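Local coordinates for protein CbbY (Rhodobacter sphaeroides, PDB 4UAS) that hydrolyses xylulose 1,5-bisphosphate, a potent inhibitor made by Rubisco itself, to xylulose 5-phosphate and phosphate as a magnesium-dependent, highly selective phosphatase, at residues D8-G11 against E15-E18; H20-N25 against V83-E88; E41-L46 against T199-F204; T47-K52 against A148-S153; P133-E136 against V140-A143. One frame throughout, in Å; residues are numbered along the deposited sequence.

Contacts 1 and 4 both border the active site, where magnesium and phosphate are bound: their centres lie 14 Å apart, yet Lys-151 NZ meets Asp-8 OD1 at 2.8 Å and both contacts touch the same phosphate. Contact 2 continues along helix 17-31 from contact 1, to which it is tied by His-20 NE2 and Asp-10 OD1, 3.0 Å apart. Contact 3 joins helix 39-45 to a loop of the core and reaches contact 1 through Tyr-42 OH and Glu-17 OE1, 2.7 Å apart. Contact 5 belongs to the edge of the core sheet, with its centre 26 Å from that of contact 3 and its nearest atoms about 7 Å from contact 1.

Contact 1 of 5, residues D8-G11 against E15-E18; sequences DVDG and ETEE. With MG (magnesium ion), chain D; PO4 (phosphate ion), chain C.
Thr-16, just before helix 17-31, is bonded to Asp-10, the second aspartate of the DxDx(T/V) motif that follows strand 4-7 in the haloacid dehalogenase (HAD) fold. Their link is a hydrogen bond: Thr-16 OG1 donates to Asp-10 OD1 at 2.7 Å, arriving on the anti side of the carboxylate and 26° out of its plane. The hydroxyl stands between its own backbone N and carbonyl carbon (chi1 56°), which turns it to the aspartate. His-20 NE2 also bonds to OD1, and this double grip fixes the rotation of the carboxylate with OD2 only 2.6 Å from phosphate O2. Replacing Asp-10 by an alanine would probably leave Thr-16 OG1 and His-20 NE2 without the acceptor they share, and phosphate O2 without its close neighbour.

Among the metal bonds, magnesium takes Asp-8 OD2 at 2.1 Å and the backbone O of Asp-10 at 2.2 Å; phosphate O4, two waters and Asp-176 complete its six ligands. Asp-8, the probable nucleophile, thus has OD2 on the metal, while Asp-10, the probable proton donor, binds it through its backbone and keeps its carboxylate for the phosphate side. Backbone amides hold the anion from the loop side, Asp-10 N donating to phosphate O3 almost straight (165°) and Val-9 N at a poorer angle.

By packing, Glu-17 OE2 rests against Asp-10 CB at 3.6 Å, while its other oxygen, OE1, bonds to Tyr-42 of helix 39-45. At the far end of the loop a water bridges the chain, donating to Gly-11 O at 2.8 Å and, weakly, to Glu-15 OE1.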
# COMPACT_ATOMS: atom_id res chain seq x y z
N ASP A 8 5.43 1.41 1.82
CA ASP A 8 4.06 1.25 1.51
C ASP A 8 3.93 0.52 0.16
O ASP A 8 4.85 0.54 -0.64
CB ASP A 8 3.43 2.63 1.43
CG ASP A 8 1.98 2.66 1.16
OD1 ASP A 8 1.25 1.91 1.87
OD2 ASP A 8 1.53 3.27 0.17
N VAL A 9 2.76 -0.05 -0.11
CA VAL A 9 2.52 -0.72 -1.38
C VAL A 9 1.65 0.11 -2.34
O VAL A 9 2.13 0.62 -3.34
CB VAL A 9 1.97 -2.17 -1.19
CG1 VAL A 9 1.60 -2.80 -2.52
CG2 VAL A 9 2.98 -3.00 -0.46
N ASP A 10 0.38 0.24 -2.02
CA ASP A 10 -0.57 0.88 -2.93
C ASP A 10 -0.29 2.37 -3.07
O ASP A 10 -0.37 3.12 -2.13
CB ASP A 10 -2.00 0.66 -2.47
CG ASP A 10 -2.41 -0.78 -2.46
OD1 ASP A 10 -2.21 -1.46 -3.49
OD2 ASP A 10 -2.89 -1.24 -1.38
N GLY A 11 -0.00 2.77 -4.32
CA GLY A 11 0.32 4.15 -4.61
C GLY A 11 1.76 4.51 -4.36
O GLY A 11 2.13 5.63 -4.69
N GLU A 15 1.14 2.36 -8.94
CA GLU A 15 -0.23 2.90 -8.98
C GLU A 15 -1.18 1.71 -9.18
O GLU A 15 -1.35 1.20 -10.30
CB GLU A 15 -0.39 3.89 -10.11
CG GLU A 15 0.03 5.28 -9.76
CD GLU A 15 -1.07 6.05 -8.80
OE1 GLU A 15 -0.92 7.26 -8.71
OE2 GLU A 15 -2.22 5.57 -8.29
N THR A 16 -1.80 1.26 -8.10
CA THR A 16 -2.66 0.07 -8.09
C THR A 16 -4.11 0.38 -7.90
O THR A 16 -4.96 -0.51 -8.10
CB THR A 16 -2.27 -0.84 -6.90
OG1 THR A 16 -2.37 -0.05 -5.73
CG2 THR A 16 -0.85 -1.40 -7.05
N GLU A 17 -4.50 1.58 -7.40
CA GLU A 17 -5.87 1.75 -6.92
C GLU A 17 -6.87 1.72 -8.01
O GLU A 17 -8.01 1.24 -7.74
CB GLU A 17 -6.05 2.96 -6.06
CG GLU A 17 -5.42 2.75 -4.67
CD GLU A 17 -6.06 1.72 -3.77
OE1 GLU A 17 -7.07 1.03 -4.09
OE2 GLU A 17 -5.52 1.51 -2.66
N GLU A 18 -6.61 2.15 -9.25
CA GLU A 18 -7.62 1.99 -10.27
C GLU A 18 -7.82 0.53 -10.57
O GLU A 18 -8.93 0.12 -10.92
CB GLU A 18 -7.24 2.77 -11.52
CG GLU A 18 -7.65 4.19 -11.53
CD GLU A 18 -9.17 4.34 -11.51
OE1 GLU A 18 -9.70 4.22 -10.45
OE2 GLU A 18 -9.82 4.69 -12.57
MG MG D . -0.51 3.77 -0.05
P PO4 C . -1.31 0.52 1.33
O1 PO4 C . -1.31 0.54 2.91
O2 PO4 C . -2.72 -0.05 0.88
O3 PO4 C . -0.26 -0.36 0.66
O4 PO4 C . -1.24 1.97 0.75
O HOH W 1 0.48 7.15 -6.34
O HOH W 2 -2.28 4.59 -0.47
O HOH W 3 -0.55 4.63 1.99

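Contact 2 of 5, residues H20-N25 against V83-E88; sequences HRRAFN and VALMAE
Leu-85 sits with its two methyls against Arg-22 and Ala-23 of the facing helix. CD2 lies 3.4 Å above the plane of the Arg-22 guanidinium, over its centre, and is 3.5 Å from Arg-22 CZ. The other branch, CD1, lies lower on the same side chain, 4.0 Å from Arg-22 CG, and also meets Ala-23 CB at 4.1 Å. Leucine and arginine side chains run obliquely past each other, so this apolar fork covers both the aliphatic stem and the flat head of the arginine.

What sets the head over CD2 is the shape of the arginine: CG is anti to the backbone N (chi1 175°) and the chain is extended from there to NE, carrying the guanidinium along the flank of helix 71-87. A salt bridge from NE to Glu-26, one turn further on, anchors it from its own helix. Glu-88 adds at most a weak attraction, with OE1 4.5 Å from Arg-22 NH1, beyond a salt bridge. The small Ala-23 lets the backbones approach, its CA being 7.7 Å from that of Leu-85.

Further out, Phe-24 packs on helices 39-45 and 51-61 and makes a cation-pi contact with Lys-78, a substrate-binding residue of helix 71-87. The Leu-85 contact joins helices 17-31 and 71-87, the first and last of the helical cap, while Val-83 and Met-86 turn to helix 119-129 of the core, which links the parallel strands 110-114 and 140-142.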
# COMPACT_ATOMS: atom_id res chain seq x y z
N HIS A 20 -7.51 -1.94 -8.29
CA HIS A 20 -8.36 -2.34 -7.20
C HIS A 20 -9.80 -1.96 -7.45
O HIS A 20 -10.70 -2.77 -7.22
CB HIS A 20 -7.90 -1.71 -5.87
CG HIS A 20 -6.69 -2.35 -5.27
ND1 HIS A 20 -6.72 -3.61 -4.76
CD2 HIS A 20 -5.44 -1.86 -5.09
CE1 HIS A 20 -5.50 -3.89 -4.30
NE2 HIS A 20 -4.72 -2.85 -4.48
N ARG A 21 -10.07 -0.73 -7.89
CA ARG A 21 -11.44 -0.28 -8.16
C ARG A 21 -12.11 -1.14 -9.20
O ARG A 21 -13.27 -1.58 -9.02
CB ARG A 21 -11.46 1.19 -8.54
CG ARG A 21 -12.89 1.77 -8.64
CD ARG A 21 -12.89 3.26 -8.95
NE ARG A 21 -12.45 3.60 -10.29
CZ ARG A 21 -13.25 3.76 -11.34
NH1 ARG A 21 -14.54 3.59 -11.26
NH2 ARG A 21 -12.71 4.11 -12.50
N ARG A 22 -11.39 -1.49 -10.26
CA ARG A 22 -11.90 -2.38 -11.29
C ARG A 22 -12.22 -3.73 -10.66
O ARG A 22 -13.26 -4.33 -10.95
CB ARG A 22 -10.89 -2.52 -12.43
CG ARG A 22 -11.26 -3.54 -13.50
CD ARG A 22 -10.26 -3.56 -14.66
NE ARG A 22 -10.67 -4.62 -15.58
CZ ARG A 22 -9.88 -5.06 -16.56
NH1 ARG A 22 -8.72 -4.54 -16.74
NH2 ARG A 22 -10.27 -6.06 -17.30
N ALA A 23 -11.31 -4.30 -9.87
CA ALA A 23 -11.54 -5.60 -9.26
C ALA A 23 -12.79 -5.56 -8.38
O ALA A 23 -13.59 -6.50 -8.35
CB ALA A 23 -10.35 -6.04 -8.47
N PHE A 24 -12.98 -4.48 -7.57
CA PHE A 24 -14.19 -4.35 -6.79
C PHE A 24 -15.42 -4.37 -7.69
O PHE A 24 -16.37 -5.13 -7.48
CB PHE A 24 -14.20 -3.08 -5.94
CG PHE A 24 -13.37 -3.12 -4.67
CD1 PHE A 24 -13.81 -3.89 -3.61
CD2 PHE A 24 -12.23 -2.36 -4.52
CE1 PHE A 24 -13.10 -3.91 -2.41
CE2 PHE A 24 -11.52 -2.39 -3.34
CZ PHE A 24 -11.95 -3.16 -2.27
N ASN A 25 -15.45 -3.48 -8.70
CA ASN A 25 -16.66 -3.34 -9.50
C ASN A 25 -16.98 -4.60 -10.27
O ASN A 25 -18.15 -5.00 -10.39
CB ASN A 25 -16.54 -2.12 -10.43
CG ASN A 25 -16.64 -0.84 -9.67
OD1 ASN A 25 -17.39 -0.76 -8.69
ND2 ASN A 25 -15.97 0.19 -10.13
N VAL A 83 -5.65 -10.27 -8.13
CA VAL A 83 -4.48 -11.07 -8.42
C VAL A 83 -4.41 -11.45 -9.92
O VAL A 83 -3.36 -11.40 -10.54
CB VAL A 83 -4.46 -12.30 -7.49
CG1 VAL A 83 -3.44 -13.38 -7.94
CG2 VAL A 83 -4.18 -11.88 -6.06
N ALA A 84 -5.56 -11.84 -10.49
CA ALA A 84 -5.61 -12.21 -11.90
C ALA A 84 -5.33 -10.98 -12.78
O ALA A 84 -4.56 -11.06 -13.75
CB ALA A 84 -6.94 -12.83 -12.29
N LEU A 85 -5.90 -9.83 -12.42
CA LEU A 85 -5.68 -8.61 -13.21
C LEU A 85 -4.22 -8.18 -13.17
O LEU A 85 -3.67 -7.76 -14.19
CB LEU A 85 -6.61 -7.50 -12.77
CG LEU A 85 -8.11 -7.60 -13.09
CD1 LEU A 85 -8.93 -6.61 -12.27
CD2 LEU A 85 -8.31 -7.42 -14.57
N MET A 86 -3.60 -8.29 -12.00
CA MET A 86 -2.21 -7.99 -11.86
C MET A 86 -1.34 -8.83 -12.77
O MET A 86 -0.36 -8.32 -13.33
CB MET A 86 -1.83 -8.15 -10.40
CG MET A 86 -0.40 -7.81 -10.11
SD MET A 86 0.13 -6.12 -10.46
CE MET A 86 -0.87 -5.32 -9.35
N ALA A 87 -1.65 -10.13 -12.92
CA ALA A 87 -0.86 -11.03 -13.75
C ALA A 87 -0.94 -10.69 -15.19
O ALA A 87 -0.13 -11.17 -15.99
CB ALA A 87 -1.28 -12.44 -13.52
N GLU A 88 -1.90 -9.91 -15.63
CA GLU A 88 -1.88 -9.45 -17.04
C GLU A 88 -0.59 -8.59 -17.41
O GLU A 88 -0.31 -8.37 -18.57
CB GLU A 88 -3.11 -8.66 -17.31
CG GLU A 88 -4.32 -9.64 -17.22
CD GLU A 88 -5.72 -9.03 -17.57
OE1 GLU A 88 -5.80 -7.80 -17.90
OE2 GLU A 88 -6.75 -9.73 -17.51

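Contact 3 of 5, residues E41-L46 against T199-F204; sequences EYRELL and TRHEEF
Arg-43 reaches out from helix 39-45 to His-201, and the two side chains account for most of the buried surface. Arg-43 NH1 donates a long hydrogen bond, 3.3 Å, to His-201 ND1. The nitrogen acceptor lies in the plane of the guanidinium, at its edge, but the donor is tilted 32° out of the imidazole plane, and the two flat groups stand 73° apart. Before the bond is reached the chains slide past each other in opposite directions, Arg-43 CG and CD each passing 3.9 Å from His-201 CE1. Arg-43 leaves the helix with CG anti to its backbone N and then bends at chi3 (-66°), which swings the guanidinium round to the loop.

The same NH1 is bound more strongly by the carbonyl O of Phe-197, whose ring also makes a cation-pi contact with the guanidinium; the histidine is therefore a second grip on an already anchored group. Putting a leucine in place of Arg-43 would probably leave His-201 ND1 and the Phe-197 carbonyl without their donor and the imidazole freer to turn.

Thr-199 contributes a smaller area, its backbone N lying 4.0 Å from Arg-43 NH1. It opens a type I beta turn closed by Glu-202 N and Thr-199 O, 3.0 Å apart, and this turn presents His-201 to the helix. Thr-199 OG1 bonds to the backbone O of Asp-176, a magnesium ligand. The arrangement is a surface bridge between the helical cap and the core, near the magnesium site, in a HAD phosphatase with an alpha-helical cap.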
# COMPACT_ATOMS: atom_id res chain seq x y z
N GLU A 41 -16.64 8.42 -5.72
CA GLU A 41 -16.95 7.69 -4.48
C GLU A 41 -15.70 6.93 -4.00
O GLU A 41 -15.44 6.85 -2.79
CB GLU A 41 -18.13 6.78 -4.68
CG GLU A 41 -18.44 5.92 -3.48
CD GLU A 41 -19.82 5.35 -3.47
OE1 GLU A 41 -20.40 5.22 -4.53
OE2 GLU A 41 -20.33 5.06 -2.41
N TYR A 42 -14.92 6.35 -4.90
CA TYR A 42 -13.76 5.60 -4.47
C TYR A 42 -12.74 6.48 -3.78
O TYR A 42 -12.10 6.07 -2.77
CB TYR A 42 -13.16 4.84 -5.69
CG TYR A 42 -12.24 3.72 -5.25
CD1 TYR A 42 -12.74 2.64 -4.50
CD2 TYR A 42 -10.88 3.71 -5.55
CE1 TYR A 42 -11.94 1.57 -4.11
CE2 TYR A 42 -10.08 2.67 -5.18
CZ TYR A 42 -10.57 1.60 -4.47
OH TYR A 42 -9.77 0.58 -4.02
N ARG A 43 -12.55 7.71 -4.22
CA ARG A 43 -11.62 8.63 -3.53
C ARG A 43 -11.99 8.84 -2.09
O ARG A 43 -11.11 8.90 -1.25
CB ARG A 43 -11.60 9.95 -4.29
CG ARG A 43 -10.56 10.95 -3.73
CD ARG A 43 -10.55 12.27 -4.48
NE ARG A 43 -10.09 12.05 -5.84
CZ ARG A 43 -8.86 12.09 -6.31
NH1 ARG A 43 -7.80 12.45 -5.52
NH2 ARG A 43 -8.63 11.69 -7.50
N GLU A 44 -13.30 8.87 -1.78
CA GLU A 44 -13.76 8.97 -0.37
C GLU A 44 -13.55 7.67 0.38
O GLU A 44 -13.00 7.66 1.49
CB GLU A 44 -15.21 9.39 -0.34
CG GLU A 44 -15.52 10.75 -0.97
CD GLU A 44 -14.67 11.87 -0.40
OE1 GLU A 44 -14.61 12.00 0.88
OE2 GLU A 44 -14.02 12.62 -1.23
N LEU A 45 -13.94 6.57 -0.23
CA LEU A 45 -13.79 5.28 0.42
C LEU A 45 -12.34 4.90 0.72
O LEU A 45 -12.09 4.10 1.65
CB LEU A 45 -14.47 4.21 -0.43
CG LEU A 45 -15.97 4.20 -0.53
CD1 LEU A 45 -16.45 3.18 -1.56
CD2 LEU A 45 -16.59 3.97 0.85
N LEU A 46 -11.40 5.43 -0.05
CA LEU A 46 -10.00 5.18 0.14
C LEU A 46 -9.47 5.70 1.45
O LEU A 46 -8.38 5.26 1.86
CB LEU A 46 -9.17 5.73 -1.03
CG LEU A 46 -9.09 4.84 -2.29
CD1 LEU A 46 -8.47 5.61 -3.41
CD2 LEU A 46 -8.28 3.60 -2.00
N THR A 199 -4.51 10.74 -3.93
CA THR A 199 -4.03 11.39 -2.71
C THR A 199 -3.48 12.79 -2.89
O THR A 199 -3.10 13.40 -1.93
CB THR A 199 -3.05 10.51 -1.97
OG1 THR A 199 -1.90 10.35 -2.82
CG2 THR A 199 -3.66 9.20 -1.55
N ARG A 200 -3.44 13.26 -4.12
CA ARG A 200 -2.82 14.53 -4.39
C ARG A 200 -3.46 15.73 -3.67
O ARG A 200 -2.78 16.73 -3.38
CB ARG A 200 -2.75 14.79 -5.86
CG ARG A 200 -1.55 15.67 -6.15
CD ARG A 200 -1.48 15.82 -7.63
NE ARG A 200 -1.33 14.55 -8.39
CZ ARG A 200 -0.20 13.88 -8.44
NH1 ARG A 200 -0.13 12.77 -9.16
NH2 ARG A 200 0.79 14.29 -7.75
N HIS A 201 -4.76 15.59 -3.36
CA HIS A 201 -5.52 16.62 -2.68
C HIS A 201 -5.17 16.70 -1.20
O HIS A 201 -5.64 17.62 -0.48
CB HIS A 201 -7.02 16.38 -2.86
CG HIS A 201 -7.50 15.15 -2.15
ND1 HIS A 201 -7.31 13.88 -2.63
CD2 HIS A 201 -8.13 15.02 -0.97
CE1 HIS A 201 -7.80 12.99 -1.81
NE2 HIS A 201 -8.30 13.66 -0.78
N GLU A 202 -4.51 15.68 -0.65
CA GLU A 202 -4.24 15.61 0.78
C GLU A 202 -3.13 16.58 1.19
O GLU A 202 -2.35 17.06 0.37
CB GLU A 202 -3.90 14.20 1.22
CG GLU A 202 -5.06 13.20 0.99
CD GLU A 202 -4.71 11.79 1.40
OE1 GLU A 202 -3.55 11.41 1.39
OE2 GLU A 202 -5.65 11.05 1.80
N GLU A 203 -3.09 16.90 2.48
CA GLU A 203 -2.02 17.70 3.04
C GLU A 203 -1.09 16.81 3.83
O GLU A 203 -1.53 15.88 4.46
CB GLU A 203 -2.55 18.79 3.90
CG GLU A 203 -3.24 19.96 3.11
CD GLU A 203 -3.38 21.21 3.89
OE1 GLU A 203 -2.76 22.21 3.46
OE2 GLU A 203 -4.09 21.17 4.93
N PHE A 204 0.18 17.06 3.69
CA PHE A 204 1.20 16.18 4.22
C PHE A 204 2.13 16.84 5.22
O PHE A 204 3.33 16.76 5.15
CB PHE A 204 2.01 15.58 3.05
CG PHE A 204 1.17 14.77 2.12
CD1 PHE A 204 0.69 13.54 2.50
CD2 PHE A 204 0.80 15.25 0.87
CE1 PHE A 204 -0.10 12.80 1.62
CE2 PHE A 204 -0.01 14.53 0.00
CZ PHE A 204 -0.44 13.28 0.36

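Contact 4 of 5, residues T47-K52 against A148-S153; sequences TTTGGK and AEKKPS. With PO4 (phosphate ion), chain C.
Thr-49 hooks its hydroxyl onto the backbone of Lys-151: OG1 donates to Lys-151 O over 2.8 Å, in the carbonyl plane and on a lone pair, with a C=O...donor angle of 142°. A chi1 of 71° puts OG1 between the backbone N and the carbonyl carbon of the threonine, facing the other loop; CG2 follows and lies 3.5 Å from the same carbonyl oxygen. A water makes a second link, accepting from Thr-49 N at 3.0 Å and donating to Lys-151 O, so that oxygen is held by two donors. The peptide bond from Lys-151 to Pro-152 is cis.

Lys-150 lies alongside the threonine, running in the opposite direction. Its CB comes within 3.3 Å of Thr-49 OG1, and the chain stays extended until CE, laying CD against Gly-50 CA at 3.8 Å. A side chain on Gly-50 would collide with that CD, and its backbone angles call for glycine in any case. At chi4 (67°) the lysine bends, and NZ turns to Asp-145 and Glu-53; Asp-145 also pairs with Lys-52.

Lys-151, by contrast, is extended beyond CG and points its amino group into the site. NZ donates to phosphate O1 at 3.2 Å, pairs with Glu-175 and Asp-8, and bonds to the carbonyl of Ala-114, a network that fixes it beside the nucleophile. A lysine facing the anion just ahead of helix 155-164 is consistent with the motif III lysine of HAD phosphatases, here set beside the substrate-binding residues Gly-50 to Lys-52, where Gly-50 holds the N-cap position of helix 51-61 of the cap.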
# COMPACT_ATOMS: atom_id res chain seq x y z
N THR A 47 -10.16 6.58 2.15
CA THR A 47 -9.71 7.05 3.46
C THR A 47 -9.86 5.98 4.52
O THR A 47 -9.27 6.12 5.60
CB THR A 47 -10.36 8.37 3.92
OG1 THR A 47 -11.76 8.12 4.19
CG2 THR A 47 -10.21 9.45 2.85
N THR A 48 -10.63 4.92 4.23
CA THR A 48 -10.66 3.68 5.06
C THR A 48 -9.77 2.64 4.41
O THR A 48 -10.00 2.22 3.28
CB THR A 48 -12.09 3.15 5.16
OG1 THR A 48 -12.92 4.17 5.73
CG2 THR A 48 -12.15 1.89 5.92
N THR A 49 -8.70 2.25 5.14
CA THR A 49 -7.76 1.32 4.58
C THR A 49 -8.23 -0.12 4.87
O THR A 49 -8.92 -0.39 5.86
CB THR A 49 -6.39 1.58 5.13
OG1 THR A 49 -6.31 1.20 6.50
CG2 THR A 49 -5.86 3.01 4.89
N GLY A 50 -7.84 -1.02 3.99
CA GLY A 50 -8.21 -2.41 4.04
C GLY A 50 -9.47 -2.66 3.24
O GLY A 50 -10.46 -1.96 3.42
N GLY A 51 -9.43 -3.65 2.37
CA GLY A 51 -10.59 -3.87 1.51
C GLY A 51 -11.84 -4.28 2.27
O GLY A 51 -12.95 -3.89 1.92
N LYS A 52 -11.70 -5.12 3.28
CA LYS A 52 -12.87 -5.60 4.02
C LYS A 52 -13.49 -4.42 4.77
O LYS A 52 -14.74 -4.26 4.80
CB LYS A 52 -12.52 -6.72 5.01
CG LYS A 52 -12.16 -8.03 4.36
CD LYS A 52 -11.95 -9.18 5.35
CE LYS A 52 -10.90 -8.98 6.37
NZ LYS A 52 -9.53 -8.67 5.90
N ALA A 148 -4.36 -5.73 14.24
CA ALA A 148 -5.79 -5.48 14.43
C ALA A 148 -6.25 -4.12 13.90
O ALA A 148 -7.39 -3.98 13.45
CB ALA A 148 -6.18 -5.60 15.88
N GLU A 149 -5.38 -3.12 14.00
CA GLU A 149 -5.73 -1.75 13.62
C GLU A 149 -4.85 -1.31 12.45
O GLU A 149 -3.64 -1.30 12.57
CB GLU A 149 -5.52 -0.83 14.81
CG GLU A 149 -6.22 -1.16 16.07
CD GLU A 149 -7.67 -1.03 15.95
OE1 GLU A 149 -8.14 -0.19 15.19
OE2 GLU A 149 -8.35 -1.78 16.75
N LYS A 150 -5.50 -0.98 11.34
CA LYS A 150 -4.81 -0.61 10.12
C LYS A 150 -4.49 0.90 10.10
O LYS A 150 -4.95 1.69 10.93
CB LYS A 150 -5.63 -1.00 8.86
CG LYS A 150 -5.71 -2.54 8.70
CD LYS A 150 -6.49 -2.87 7.43
CE LYS A 150 -6.39 -4.28 6.97
NZ LYS A 150 -7.04 -5.17 7.93
N LYS A 151 -3.61 1.26 9.18
CA LYS A 151 -3.24 2.68 8.98
C LYS A 151 -4.52 3.51 8.98
O LYS A 151 -5.51 3.13 8.34
CB LYS A 151 -2.46 2.87 7.68
CG LYS A 151 -1.16 2.05 7.59
CD LYS A 151 -0.38 2.39 6.31
CE LYS A 151 0.65 1.36 5.96
NZ LYS A 151 1.23 1.61 4.61
N PRO A 152 -4.58 4.62 9.71
CA PRO A 152 -3.47 5.41 10.24
C PRO A 152 -2.84 4.93 11.54
O PRO A 152 -1.87 5.52 12.00
CB PRO A 152 -4.10 6.79 10.46
CG PRO A 152 -5.54 6.47 10.78
CD PRO A 152 -5.88 5.34 9.84
N SER A 153 -3.32 3.83 12.12
CA SER A 153 -2.60 3.26 13.26
C SER A 153 -1.19 2.91 12.83
O SER A 153 -0.99 2.30 11.77
CB SER A 153 -3.25 1.96 13.78
OG SER A 153 -2.37 1.31 14.68
P PO4 C . -1.31 0.52 1.33
O1 PO4 C . -1.31 0.54 2.91
O2 PO4 C . -2.72 -0.05 0.88
O3 PO4 C . -0.26 -0.36 0.66
O4 PO4 C . -1.24 1.97 0.75
O HOH W 4 -8.29 3.20 7.95

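Contact 5 of 5, residues P133-E136 against V140-A143; sequences PARE and VIAA
Ile-141 drives its CD1 methyl into the corner between Ala-134 and Arg-135, and this one atom makes the tight part of the contact. It lies 3.5 Å from Ala-134 CB, closer than usual for two carbons, and 3.7 Å from Arg-135 CG. The methyl reaches so far because CG1 is anti to the carbonyl carbon (chi1 -60°) and CD1 continues nearly straight (chi2 169°). Leu-119 of helix 119-129 touches both Ile-141 and Arg-135, while Ala-134 packs on Cys-126 of that helix, so the apolar corner is closed from the helix side.

The other side is looser and wetter. Arg-135, whose chain is extended from CG to NE, arches over the isoleucine and brings one face of its guanidinium above CD1, about 4.1 Å from the plane and over its centre. Rather than bonding to the strand directly, it works through two waters. One, at the edge and in the plane of the group, accepts from Arg-135 NH2 at 2.7 Å and donates to Ile-141 O at 2.8 Å. The second accepts from Ile-141 N at 2.9 Å and only weakly from Arg-135 NH1.

These waters therefore serve the backbone polar atoms of Ile-141 along the strand's outer edge, since Val-140 and Ala-142 spend theirs on strand 110-114. Strand 140-142 is an outermost strand of the parallel sheet, and the loop from Pro-133 to Glu-136 lies on the way from helix 119-129 back to the sheet, in a beta-alpha-beta crossover of the Rossmann-like HAD core.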
# COMPACT_ATOMS: atom_id res chain seq x y z
N PRO A 133 9.12 -13.74 -6.35
CA PRO A 133 8.26 -13.77 -5.15
C PRO A 133 8.63 -12.65 -4.18
O PRO A 133 9.80 -12.21 -4.20
CB PRO A 133 8.58 -15.14 -4.51
CG PRO A 133 9.84 -15.57 -5.16
CD PRO A 133 10.03 -14.89 -6.44
N ALA A 134 7.67 -12.18 -3.43
CA ALA A 134 7.91 -11.02 -2.59
C ALA A 134 9.06 -11.19 -1.64
O ALA A 134 9.78 -10.22 -1.32
CB ALA A 134 6.63 -10.70 -1.86
N ARG A 135 9.23 -12.42 -1.13
CA ARG A 135 10.21 -12.69 -0.10
C ARG A 135 11.64 -12.70 -0.66
O ARG A 135 12.58 -12.69 0.12
CB ARG A 135 9.79 -13.98 0.68
CG ARG A 135 8.48 -13.70 1.45
CD ARG A 135 7.83 -14.90 2.20
NE ARG A 135 6.46 -14.58 2.59
CZ ARG A 135 6.09 -13.85 3.65
NH1 ARG A 135 7.01 -13.44 4.57
NH2 ARG A 135 4.80 -13.53 3.83
N GLU A 136 11.81 -12.67 -1.99
CA GLU A 136 13.10 -12.41 -2.55
C GLU A 136 13.49 -10.95 -2.72
O GLU A 136 14.63 -10.64 -3.07
CB GLU A 136 13.20 -13.11 -3.94
CG GLU A 136 13.27 -14.62 -3.83
CD GLU A 136 13.43 -15.33 -5.18
OE1 GLU A 136 13.91 -14.69 -6.15
OE2 GLU A 136 13.10 -16.52 -5.16
N VAL A 140 11.22 -8.41 5.12
CA VAL A 140 10.10 -8.44 6.04
C VAL A 140 8.87 -7.99 5.30
O VAL A 140 8.91 -6.99 4.56
CB VAL A 140 10.36 -7.50 7.24
CG1 VAL A 140 9.09 -7.24 8.06
CG2 VAL A 140 11.46 -8.08 8.16
N ILE A 141 7.75 -8.71 5.46
CA ILE A 141 6.48 -8.33 4.87
C ILE A 141 5.46 -8.23 5.97
O ILE A 141 5.08 -9.23 6.60
CB ILE A 141 6.00 -9.29 3.75
CG1 ILE A 141 7.05 -9.32 2.62
CG2 ILE A 141 4.64 -8.88 3.19
CD1 ILE A 141 6.83 -10.40 1.61
N ALA A 142 4.98 -7.03 6.26
CA ALA A 142 3.96 -6.74 7.22
C ALA A 142 2.72 -6.27 6.42
O ALA A 142 2.77 -5.17 5.83
CB ALA A 142 4.44 -5.70 8.23
N ALA A 143 1.66 -7.07 6.41
CA ALA A 143 0.52 -6.85 5.51
C ALA A 143 -0.80 -7.19 6.17
O ALA A 143 -0.85 -7.97 7.13
CB ALA A 143 0.71 -7.63 4.22
O HOH W 5 7.97 -11.20 6.98
O HOH W 6 4.60 -11.87 5.96